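Local structure of V-type ATP synthase alpha chain (4O1S) at residues I22-Y26 with V146-S150; G85-V89 with G161-L167. The protein is an intein of the V-type ATPase subunit A, a mostly beta splicing domain of the Hedgehog/intein family. All coordinates share one frame; numbering follows the deposited sequence.

Contact 1: I22-Y26 with V146-S150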
ATOM      1  N   ILE A  22      -7.302  -0.887   5.644  1.00 17.70           N
ATOM      2  CA  ILE A  22      -7.902  -0.935   4.308  1.00 19.04           C
ATOM      3  C   ILE A  22      -9.162  -1.827   4.240  1.00 27.57           C
ATOM      4  O   ILE A  22     -10.127  -1.499   3.564  1.00 31.48           O
ATOM      5  CB  ILE A  22      -6.872  -1.288   3.214  1.00 17.69           C
ATOM      6  CG1 ILE A  22      -7.446  -1.008   1.823  1.00 18.56           C
ATOM      7  CG2 ILE A  22      -6.385  -2.737   3.340  1.00 20.22           C
ATOM      8  CD1 ILE A  22      -6.351  -0.758   0.720  1.00 18.92           C
ATOM      9  N   LYS A  23      -9.183  -2.922   4.982  1.00 27.81           N
ATOM     10  CA  LYS A  23     -10.356  -3.784   4.940  1.00 32.32           C
ATOM     11  C   LYS A  23     -11.588  -3.102   5.542  1.00 32.00           C
ATOM     12  O   LYS A  23     -12.716  -3.357   5.109  1.00 32.77           O
ATOM     13  CB  LYS A  23     -10.082  -5.115   5.638  1.00 29.75           C
ATOM     14  CG  LYS A  23     -10.083  -5.034   7.150  1.00 27.69           C
ATOM     15  CD  LYS A  23      -9.713  -6.389   7.711  1.00 33.52           C
ATOM     16  CE  LYS A  23      -9.715  -6.381   9.221  1.00 36.68           C
ATOM     17  NZ  LYS A  23     -10.874  -5.594   9.707  1.00 46.11           N
ATOM     18  N   ASP A  24     -11.379  -2.226   6.523  1.00 24.61           N
ATOM     19  CA  ASP A  24     -12.500  -1.520   7.138  1.00 24.16           C
ATOM     20  C   ASP A  24     -13.031  -0.429   6.218  1.00 31.43           C
ATOM     21  O   ASP A  24     -14.257  -0.249   6.068  1.00 33.36           O
ATOM     22  CB  ASP A  24     -12.104  -0.924   8.491  1.00 20.66           C
ATOM     23  CG  ASP A  24     -11.773  -1.990   9.521  1.00 28.01           C
ATOM     24  OD1 ASP A  24     -12.266  -3.135   9.355  1.00 33.24           O
ATOM     25  OD2 ASP A  24     -11.017  -1.695  10.479  1.00 25.52           O
ATOM     26  N   LEU A  25     -12.092   0.290   5.606  1.00 27.38           N
ATOM     27  CA  LEU A  25     -12.409   1.323   4.637  1.00 26.09           C
ATOM     28  C   LEU A  25     -13.217   0.727   3.488  1.00 26.16           C
ATOM     29  O   LEU A  25     -14.254   1.255   3.099  1.00 30.55           O
ATOM     30  CB  LEU A  25     -11.115   1.911   4.092  1.00 31.60           C
ATOM     31  CG  LEU A  25     -11.274   2.805   2.865  1.00 35.53           C
ATOM     32  CD1 LEU A  25     -12.201   3.966   3.195  1.00 36.24           C
ATOM     33  CD2 LEU A  25      -9.936   3.309   2.397  1.00 21.30           C
ATOM     34  N   TYR A  26     -12.724  -0.383   2.958  1.00 16.69           N
ATOM     35  CA  TYR A  26     -13.401  -1.086   1.889  1.00 22.28           C
ATOM     36  C   TYR A  26     -14.826  -1.454   2.290  1.00 30.06           C
ATOM     37  O   TYR A  26     -15.786  -1.242   1.535  1.00 37.98           O
ATOM     38  CB  TYR A  26     -12.630  -2.358   1.488  1.00 19.52           C
ATOM     39  CG  TYR A  26     -13.201  -2.993   0.228  1.00 24.06           C
ATOM     40  CD1 TYR A  26     -12.737  -2.618  -1.040  1.00 24.60           C
ATOM     41  CD2 TYR A  26     -14.221  -3.951   0.302  1.00 18.46           C
ATOM     42  CE1 TYR A  26     -13.268  -3.186  -2.191  1.00 25.31           C
ATOM     43  CE2 TYR A  26     -14.762  -4.512  -0.842  1.00 17.16           C
ATOM     44  CZ  TYR A  26     -14.286  -4.122  -2.078  1.00 23.60           C
ATOM     45  OH  TYR A  26     -14.831  -4.677  -3.205  1.00 32.30           O
ATOM     46  N   VAL A 146      -7.157  -9.698  -0.139  1.00 35.76           N
ATOM     47  CA  VAL A 146      -6.218  -8.609  -0.360  1.00 41.88           C
ATOM     48  C   VAL A 146      -6.938  -7.409  -0.967  1.00 38.11           C
ATOM     49  O   VAL A 146      -8.017  -7.548  -1.549  1.00 29.58           O
ATOM     50  CB  VAL A 146      -4.959  -9.038  -1.182  1.00 28.44           C
ATOM     51  CG1 VAL A 146      -4.189 -10.088  -0.442  1.00 24.18           C
ATOM     52  CG2 VAL A 146      -5.342  -9.560  -2.545  1.00 27.25           C
ATOM     53  N   TYR A 147      -6.333  -6.238  -0.802  1.00 38.27           N
ATOM     54  CA  TYR A 147      -6.968  -4.964  -1.124  1.00 32.54           C
ATOM     55  C   TYR A 147      -5.972  -4.027  -1.801  1.00 37.84           C
ATOM     56  O   TYR A 147      -4.758  -4.118  -1.593  1.00 35.31           O
ATOM     57  CB  TYR A 147      -7.489  -4.301   0.154  1.00 25.53           C
ATOM     58  CG  TYR A 147      -8.538  -5.107   0.897  1.00 29.08           C
ATOM     59  CD1 TYR A 147      -9.890  -4.871   0.676  1.00 29.39           C
ATOM     60  CD2 TYR A 147      -8.185  -6.107   1.812  1.00 22.10           C
ATOM     61  CE1 TYR A 147     -10.863  -5.585   1.339  1.00 29.42           C
ATOM     62  CE2 TYR A 147      -9.163  -6.837   2.489  1.00 23.61           C
ATOM     63  CZ  TYR A 147     -10.510  -6.570   2.241  1.00 31.66           C
ATOM     64  OH  TYR A 147     -11.534  -7.263   2.874  1.00 28.27           O
ATOM     65  N   ASP A 148      -6.503  -3.122  -2.611  1.00 44.73           N
ATOM     66  CA  ASP A 148      -5.712  -2.108  -3.290  1.00 43.01           C
ATOM     67  C   ASP A 148      -6.606  -0.894  -3.451  1.00 37.43           C
ATOM     68  O   ASP A 148      -7.827  -1.005  -3.468  1.00 34.53           O
ATOM     69  CB  ASP A 148      -5.260  -2.620  -4.663  1.00 47.27           C
ATOM     70  CG  ASP A 148      -4.198  -1.724  -5.325  1.00 56.51           C
ATOM     71  OD1 ASP A 148      -3.692  -0.797  -4.649  1.00 47.50           O
ATOM     72  OD2 ASP A 148      -3.858  -1.971  -6.520  1.00 60.70           O
ATOM     73  N   LEU A 149      -6.000   0.274  -3.550  1.00 42.10           N
ATOM     74  CA  LEU A 149      -6.736   1.450  -3.964  1.00 47.53           C
ATOM     75  C   LEU A 149      -5.977   2.108  -5.098  1.00 54.55           C
ATOM     76  O   LEU A 149      -4.814   1.788  -5.319  1.00 64.98           O
ATOM     77  CB  LEU A 149      -6.922   2.396  -2.787  1.00 41.56           C
ATOM     78  CG  LEU A 149      -5.714   2.721  -1.923  1.00 34.42           C
ATOM     79  CD1 LEU A 149      -4.776   3.646  -2.666  1.00 39.62           C
ATOM     80  CD2 LEU A 149      -6.175   3.380  -0.642  1.00 26.06           C
ATOM     81  N   SER A 150      -6.605   3.025  -5.820  1.00 56.78           N
ATOM     82  CA  SER A 150      -5.857   3.744  -6.848  1.00 61.17           C
ATOM     83  C   SER A 150      -5.404   5.106  -6.321  1.00 62.95           C
ATOM     84  O   SER A 150      -6.155   5.808  -5.654  1.00 55.57           O
ATOM     85  CB  SER A 150      -6.681   3.900  -8.126  1.00 56.06           C
ATOM     86  OG  SER A 150      -7.643   4.930  -7.990  1.00 56.39           O
TER
HETATM   87  O   HOH W   1     -13.806  -5.725   3.612  1.00 26.85           O
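Tyr147 reaches out from its strand against three residues of the helix that begins at Ile22, and every part of its side chain has a partner there. At the root, its CB lies 3.7 Å from both CG1 and CG2 of Ile22, whose side chain slides past it in the opposite direction. With Ile22 CG1 anti to the backbone N (chi1 -167°), the longer branch runs on along the strand, and its CD1 comes within 4.4 Å of Leu149 CD2. Further out, the CD1/CE1 side of the Tyr147 ring turns to Tyr26: CE1 is 3.7 Å from Tyr26 CG. The two tyrosines form an offset edge-to-face pair, the edge of Tyr147 directed at the face of Tyr26, with centroids 5.4 Å apart and planes at 62°. Lys23 comes over one face: its CA lies 4.0 Å from the centroid of the Tyr147 ring in a CH-pi contact, and its CB rests against CE2 and CZ. At the tip, Tyr147 OH is 2.8 Å from a water that donates to Lys23 O, so the phenol is tied to the helix backbone although no direct hydrogen bond joins the two segments. The lysine chain itself leads away, and its NZ forms a salt bridge with Asp24 OD1. The Tyr26 hydroxyl is hydrogen-bonded to Glu44. The short axes of helix and strand cross at 71°, 9.0 Å apart, which is the depth filled by these side chains. Strand 143-149 runs between 6-7 and 61-75 in an antiparallel sheet; Lys72 of strand 61-75 touches both tyrosines, and Ile46 and Ile52 of strand 43-58 pack on Tyr26 and Leu25, so the helix covers this sheet of the intein (Hint) fold.

Contact 2: G85-V89 with G161-L167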
ATOM      1  N   GLY A  85      13.631  -0.358  11.901  1.00 23.14           N
ATOM      2  CA  GLY A  85      12.913   0.738  12.507  1.00 25.63           C
ATOM      3  C   GLY A  85      11.492   0.455  12.957  1.00 29.02           C
ATOM      4  O   GLY A  85      10.757   1.390  13.318  1.00 32.54           O
ATOM      5  N   GLY A  86      11.081  -0.811  12.920  1.00 26.78           N
ATOM      6  CA  GLY A  86       9.757  -1.193  13.411  1.00 18.44           C
ATOM      7  C   GLY A  86       8.628  -0.943  12.439  1.00 23.45           C
ATOM      8  O   GLY A  86       7.491  -0.802  12.832  1.00 29.31           O
ATOM      9  N   ARG A  87       8.950  -0.869  11.157  1.00 28.46           N
ATOM     10  CA  ARG A  87       7.934  -0.666  10.143  1.00 24.00           C
ATOM     11  C   ARG A  87       7.541  -1.999   9.534  1.00 25.06           C
ATOM     12  O   ARG A  87       8.376  -2.904   9.411  1.00 28.51           O
ATOM     13  CB  ARG A  87       8.458   0.251   9.048  1.00 31.02           C
ATOM     14  CG  ARG A  87       8.813   1.622   9.545  1.00 35.66           C
ATOM     15  CD  ARG A  87       9.207   2.519   8.410  1.00 33.17           C
ATOM     16  NE  ARG A  87       9.193   3.891   8.865  1.00 30.19           N
ATOM     17  CZ  ARG A  87      10.198   4.459   9.516  1.00 30.11           C
ATOM     18  NH1 ARG A  87      11.314   3.779   9.762  1.00 33.67           N
ATOM     19  NH2 ARG A  87      10.085   5.712   9.911  1.00 22.48           N
ATOM     20  N   SER A  88       6.274  -2.125   9.150  1.00 24.56           N
ATOM     21  CA  SER A  88       5.781  -3.383   8.596  1.00 28.32           C
ATOM     22  C   SER A  88       4.647  -3.220   7.588  1.00 32.67           C
ATOM     23  O   SER A  88       3.840  -2.280   7.659  1.00 38.27           O
ATOM     24  CB  SER A  88       5.351  -4.328   9.709  1.00 27.90           C
ATOM     25  OG  SER A  88       4.144  -3.874  10.282  1.00 38.51           O
ATOM     26  N   VAL A  89       4.608  -4.142   6.638  1.00 26.77           N
ATOM     27  CA  VAL A  89       3.463  -4.269   5.757  1.00 27.33           C
ATOM     28  C   VAL A  89       3.464  -5.701   5.194  1.00 32.91           C
ATOM     29  O   VAL A  89       4.522  -6.300   4.984  1.00 40.11           O
ATOM     30  CB  VAL A  89       3.493  -3.197   4.659  1.00 24.66           C
ATOM     31  CG1 VAL A  89       4.682  -3.421   3.727  1.00 25.33           C
ATOM     32  CG2 VAL A  89       2.168  -3.155   3.889  1.00 19.31           C
ATOM     33  N   GLY A 161       0.738   0.885   5.707  1.00 40.08           N
ATOM     34  CA  GLY A 161       1.475   0.020   6.601  1.00 46.62           C
ATOM     35  C   GLY A 161       1.863   0.722   7.886  1.00 45.56           C
ATOM     36  O   GLY A 161       1.700   1.935   8.054  1.00 48.74           O
ATOM     37  N   GLU A 162       2.366  -0.066   8.817  1.00 39.75           N
ATOM     38  CA  GLU A 162       2.923   0.477  10.030  1.00 41.41           C
ATOM     39  C   GLU A 162       4.205   1.250   9.717  1.00 38.99           C
ATOM     40  O   GLU A 162       5.211   0.649   9.353  1.00 41.80           O
ATOM     41  CB  GLU A 162       3.238  -0.675  10.974  1.00 51.87           C
ATOM     42  CG  GLU A 162       2.030  -1.193  11.688  1.00 61.66           C
ATOM     43  CD  GLU A 162       1.583  -0.220  12.747  1.00 75.99           C
ATOM     44  OE1 GLU A 162       2.447   0.553  13.246  1.00 69.61           O
ATOM     45  OE2 GLU A 162       0.372  -0.221  13.061  1.00 86.06           O
ATOM     46  N   GLY A 163       4.181   2.573   9.845  1.00 32.64           N
ATOM     47  CA  GLY A 163       5.412   3.340   9.735  1.00 27.35           C
ATOM     48  C   GLY A 163       5.558   4.017   8.390  1.00 32.26           C
ATOM     49  O   GLY A 163       6.670   4.315   7.957  1.00 32.51           O
ATOM     50  N   LEU A 164       4.423   4.244   7.731  1.00 33.29           N
ATOM     51  CA  LEU A 164       4.367   5.012   6.499  1.00 33.66           C
ATOM     52  C   LEU A 164       5.320   4.491   5.425  1.00 37.83           C
ATOM     53  O   LEU A 164       6.163   5.235   4.897  1.00 37.38           O
ATOM     54  CB  LEU A 164       4.648   6.492   6.772  1.00 30.01           C
ATOM     55  CG  LEU A 164       3.971   7.161   7.965  1.00 32.67           C
ATOM     56  CD1 LEU A 164       4.357   8.607   7.999  1.00 39.61           C
ATOM     57  CD2 LEU A 164       2.483   7.067   7.894  1.00 35.84           C
ATOM     58  N   LEU A 165       5.198   3.210   5.105  1.00 36.97           N
ATOM     59  CA  LEU A 165       5.944   2.675   3.979  1.00 32.77           C
ATOM     60  C   LEU A 165       5.341   3.188   2.670  1.00 35.40           C
ATOM     61  O   LEU A 165       4.147   3.577   2.601  1.00 30.80           O
ATOM     62  CB  LEU A 165       5.949   1.156   4.011  1.00 28.73           C
ATOM     63  CG  LEU A 165       6.618   0.584   5.260  1.00 36.33           C
ATOM     64  CD1 LEU A 165       6.177  -0.857   5.497  1.00 38.11           C
ATOM     65  CD2 LEU A 165       8.140   0.665   5.131  1.00 31.94           C
ATOM     66  N   VAL A 166       6.186   3.207   1.642  1.00 22.39           N
ATOM     67  CA  VAL A 166       5.817   3.782   0.373  1.00 22.19           C
ATOM     68  C   VAL A 166       5.667   2.646  -0.608  1.00 28.78           C
ATOM     69  O   VAL A 166       6.641   1.914  -0.889  1.00 27.22           O
ATOM     70  CB  VAL A 166       6.888   4.785  -0.136  1.00 31.88           C
ATOM     71  CG1 VAL A 166       6.431   5.424  -1.464  1.00 24.29           C
ATOM     72  CG2 VAL A 166       7.182   5.848   0.926  1.00 21.87           C
ATOM     73  N   LEU A 167       4.455   2.505  -1.141  1.00 36.71           N
ATOM     74  CA  LEU A 167       4.120   1.325  -1.929  1.00 40.81           C
ATOM     75  C   LEU A 167       3.831   1.697  -3.360  1.00 38.77           C
ATOM     76  O   LEU A 167       2.983   2.549  -3.632  1.00 43.61           O
ATOM     77  CB  LEU A 167       2.947   0.591  -1.290  1.00 44.70           C
ATOM     78  CG  LEU A 167       3.318   0.202   0.146  1.00 53.52           C
ATOM     79  CD1 LEU A 167       2.146  -0.123   1.048  1.00 48.86           C
ATOM     80  CD2 LEU A 167       4.267  -0.967   0.077  1.00 58.19           C
TER
HETATM   81  O   HOH W   2       7.445   6.947   9.756  1.00 20.51           O
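Arg87 CG lies anti to its carbonyl carbon (chi1 -62°), and from there the chain stays extended to NE, which carries the guanidinium alongside the turn 161-164 to Gly163. Its NE donates to Gly163 O at 2.7 Å, meeting a lone pair in the carbonyl plane while the oxygen lies in the guanidinium plane, although the bond is bent (141° at the hydrogen). The same group is held a second time through a water that accepts from NH2 and makes a weak bond to Gly163 O, and NH1 forms a salt bridge with Asp132. These partners probably fix the rotation of the guanidinium.

Backbone pairing continues the contact. Ser88 and Glu162 form a single antiparallel hydrogen-bonded pair: Ser88 N donates to Glu162 O at 3.0 Å, and a weak return bond runs from Glu162 N to Ser88 O. Glu162 O also takes a CA-H...O contact from Arg87 CA.

On the apolar side, Leu165 divides its two methyls: CD1 lies 3.5 Å from Val89 CG1, and CD2 packs 3.9 Å from Arg87 CD. Val89 CG2 and Leu167 CD1 meet tip to tip at 4.2 Å.

Gly161 to Leu164 make a type II beta turn that links strand 158-160 to strand 165-168, its antiparallel neighbour. Strand 88-91 is the outermost strand of another sheet, beside 77-83, so this turn bridges two sheets of the intein (Hint) fold; Ile119 and Ala121 of strand 118-122 pack against Leu165 and Arg87.

In the fold
The segments of the two contacts alternate along the chain, in the order 22-26, 85-89, 146-150 and 161-167, so the chain weaves between them within one intein splicing domain. Their centres are 16 Å apart, and the nearest atoms are about 8 Å from each other without touching. Contact 1 is buried, contact 2 only partly so. Thr10 lies between them, touching Ile22 of contact 1 and Val89 of contact 2. Asn169, next to the last residue, probably corresponds to the terminal asparagine characteristic of inteins; its weak hydrogen bond to Asp148 would place contact 1 beside the C-terminal splice junction. Leu167 of contact 2 lies two residues earlier and touches His95.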